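Local structure of D-alanyl-D-alanine carboxypeptidase (Enterococcus faecalis V583, 5ZHW) at residues 174-179 against 193-198. The protein removes the C-terminal D-alanine from peptidoglycan-derived pentapeptides as a metal-dependent D,D-carboxypeptidase linked to antibiotic resistance. Sequence-based numbering, arbitrary orientation.
With CU (copper (II) ion), chain C; DAL (D-alanine), chain D.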
# COMPACT_ATOMS: atom_id res chain seq x y z
N ILE A 174 6.12 5.03 -2.27
CA ILE A 174 5.22 5.93 -2.94
C ILE A 174 3.83 5.78 -2.38
O ILE A 174 3.44 4.70 -1.92
CB ILE A 174 5.16 5.69 -4.46
CG1 ILE A 174 4.77 4.24 -4.80
CG2 ILE A 174 6.52 6.04 -5.05
CD1 ILE A 174 4.57 3.98 -6.28
N ARG A 175 3.10 6.89 -2.43
CA ARG A 175 1.68 6.90 -2.17
C ARG A 175 1.03 6.20 -3.36
O ARG A 175 0.87 6.77 -4.43
CB ARG A 175 1.21 8.34 -2.02
CG ARG A 175 -0.22 8.45 -1.56
CD ARG A 175 -0.65 9.89 -1.44
NE ARG A 175 -2.06 10.02 -1.10
CZ ARG A 175 -2.66 11.19 -0.81
NH1 ARG A 175 -1.97 12.33 -0.83
NH2 ARG A 175 -3.96 11.21 -0.51
N ARG A 176 0.69 4.93 -3.17
CA ARG A 176 0.35 4.08 -4.28
C ARG A 176 -0.93 4.45 -5.02
O ARG A 176 -0.99 4.30 -6.25
CB ARG A 176 0.22 2.64 -3.80
CG ARG A 176 -0.03 1.60 -4.89
CD ARG A 176 1.12 1.53 -5.89
NE ARG A 176 0.87 0.54 -6.92
CZ ARG A 176 0.13 0.71 -8.02
NH1 ARG A 176 -0.48 1.86 -8.27
NH2 ARG A 176 0.01 -0.28 -8.90
N TYR A 177 -1.94 4.90 -4.27
CA TYR A 177 -3.28 5.12 -4.81
C TYR A 177 -3.71 6.57 -4.52
O TYR A 177 -4.52 6.84 -3.62
CB TYR A 177 -4.28 4.10 -4.23
CG TYR A 177 -3.87 2.65 -4.39
CD1 TYR A 177 -3.71 2.09 -5.65
CD2 TYR A 177 -3.63 1.84 -3.27
CE1 TYR A 177 -3.33 0.75 -5.81
CE2 TYR A 177 -3.27 0.51 -3.41
CZ TYR A 177 -3.11 -0.04 -4.69
OH TYR A 177 -2.73 -1.36 -4.84
N PRO A 178 -3.15 7.52 -5.27
CA PRO A 178 -3.51 8.90 -5.00
C PRO A 178 -4.86 9.29 -5.60
O PRO A 178 -5.31 8.69 -6.60
CB PRO A 178 -2.35 9.69 -5.62
CG PRO A 178 -1.87 8.83 -6.74
CD PRO A 178 -2.12 7.41 -6.32
N PRO A 179 -5.53 10.28 -4.99
CA PRO A 179 -6.88 10.68 -5.39
C PRO A 179 -7.01 11.03 -6.89
O PRO A 179 -7.99 10.66 -7.53
CB PRO A 179 -7.19 11.88 -4.48
CG PRO A 179 -5.86 12.39 -4.04
CD PRO A 179 -4.97 11.19 -3.97
N HIS A 193 -1.87 3.70 2.27
CA HIS A 193 -1.22 2.59 1.55
C HIS A 193 0.03 3.05 0.79
O HIS A 193 -0.06 3.77 -0.21
CB HIS A 193 -2.20 1.90 0.61
CG HIS A 193 -1.65 0.69 -0.08
ND1 HIS A 193 -2.09 -0.59 0.19
CD2 HIS A 193 -0.73 0.56 -1.07
CE1 HIS A 193 -1.46 -1.44 -0.60
NE2 HIS A 193 -0.63 -0.77 -1.38
N TYR A 194 1.18 2.59 1.28
CA TYR A 194 2.49 2.92 0.73
C TYR A 194 3.20 1.67 0.18
O TYR A 194 3.17 0.61 0.82
CB TYR A 194 3.32 3.68 1.79
CG TYR A 194 2.89 5.11 1.77
CD1 TYR A 194 1.70 5.53 2.40
CD2 TYR A 194 3.58 6.02 1.00
CE1 TYR A 194 1.26 6.84 2.29
CE2 TYR A 194 3.14 7.33 0.89
CZ TYR A 194 1.99 7.74 1.53
OH TYR A 194 1.63 9.06 1.37
N ARG A 195 3.79 1.82 -1.00
CA ARG A 195 4.41 0.74 -1.75
C ARG A 195 5.88 1.02 -1.92
O ARG A 195 6.23 2.13 -2.34
CB ARG A 195 3.72 0.63 -3.11
CG ARG A 195 4.47 -0.12 -4.20
CD ARG A 195 4.75 -1.57 -3.85
NE ARG A 195 5.71 -2.09 -4.79
CZ ARG A 195 5.45 -2.63 -5.98
NH1 ARG A 195 4.21 -2.77 -6.42
NH2 ARG A 195 6.46 -3.05 -6.75
N TYR A 196 6.74 0.04 -1.59
CA TYR A 196 8.17 0.16 -1.86
C TYR A 196 8.47 -0.10 -3.35
O TYR A 196 8.14 -1.17 -3.88
CB TYR A 196 9.01 -0.80 -1.01
CG TYR A 196 10.51 -0.57 -1.23
CD1 TYR A 196 11.17 0.47 -0.59
CD2 TYR A 196 11.24 -1.39 -2.09
CE1 TYR A 196 12.52 0.70 -0.80
CE2 TYR A 196 12.58 -1.18 -2.31
CZ TYR A 196 13.22 -0.13 -1.66
OH TYR A 196 14.55 0.08 -1.86
N VAL A 197 9.09 0.88 -4.00
CA VAL A 197 9.62 0.75 -5.36
C VAL A 197 11.13 1.07 -5.48
O VAL A 197 11.74 0.78 -6.52
CB VAL A 197 8.82 1.61 -6.37
CG1 VAL A 197 7.41 1.06 -6.54
CG2 VAL A 197 8.77 3.07 -5.99
N GLY A 198 11.73 1.61 -4.42
CA GLY A 198 13.13 2.00 -4.42
C GLY A 198 13.24 3.49 -4.61
O GLY A 198 12.36 4.12 -5.20
CU CU C . -2.99 -1.30 1.82
N DAL D . -6.24 -2.24 0.29
CA DAL D . -5.38 -2.38 -0.94
CB DAL D . -6.07 -1.80 -2.20
C DAL D . -5.13 -3.87 -1.19
O DAL D . -6.05 -4.62 -1.02
OXT DAL D . -4.04 -4.20 -1.64
O HOH W 1 -1.94 5.26 -1.49
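Y177 lays its ring corner over the imidazole of H193: Y177 CE2 lies over the centre of one face, 3.5 Å from H193 CD2, and the two planes are inclined at 48°. R176 CB meets the same imidazole at its edge, near the ring plane, 3.6 Å from H193 CD2. Chi1 of -176° carries the H193 ring away from its backbone N, and the ring's own turn (chi2 111°) directs ND1 to the copper ion, 2.0 Å away, while NE2 is hydrogen-bonded to E139. That carboxylate also pairs with R176 and R195, a shared counter-charge that probably steadies the histidine ligand as well.

Close packing continues along the paired strands, where I174 is the most extensively covered residue. I174 and R195 form an antiparallel hydrogen-bonded pair, with I174 N to R195 O at 2.9 Å and R195 N to I174 O at 3.0 Å. I174 CG2 meets V197 CG2 at 3.8 Å, and both side chains touch A202 of helix 199-207. On the other sheet face, Y194 sets its hydroxyl against R175 CB and CG.

Past R175 the contact thins: a long hydrogen bond, R176 N to H193 O at 3.3 Å, is joined by a water linking Y177 N to the same carbonyl. Partly exposed R175 extends away to a salt bridge with D165. Edge strand 173-175 thus flanks strand 193-196, whose H193 joins H140 and D147 in the zinc site characteristic of this peptidase family, occupied here by copper, with D-alanine alongside.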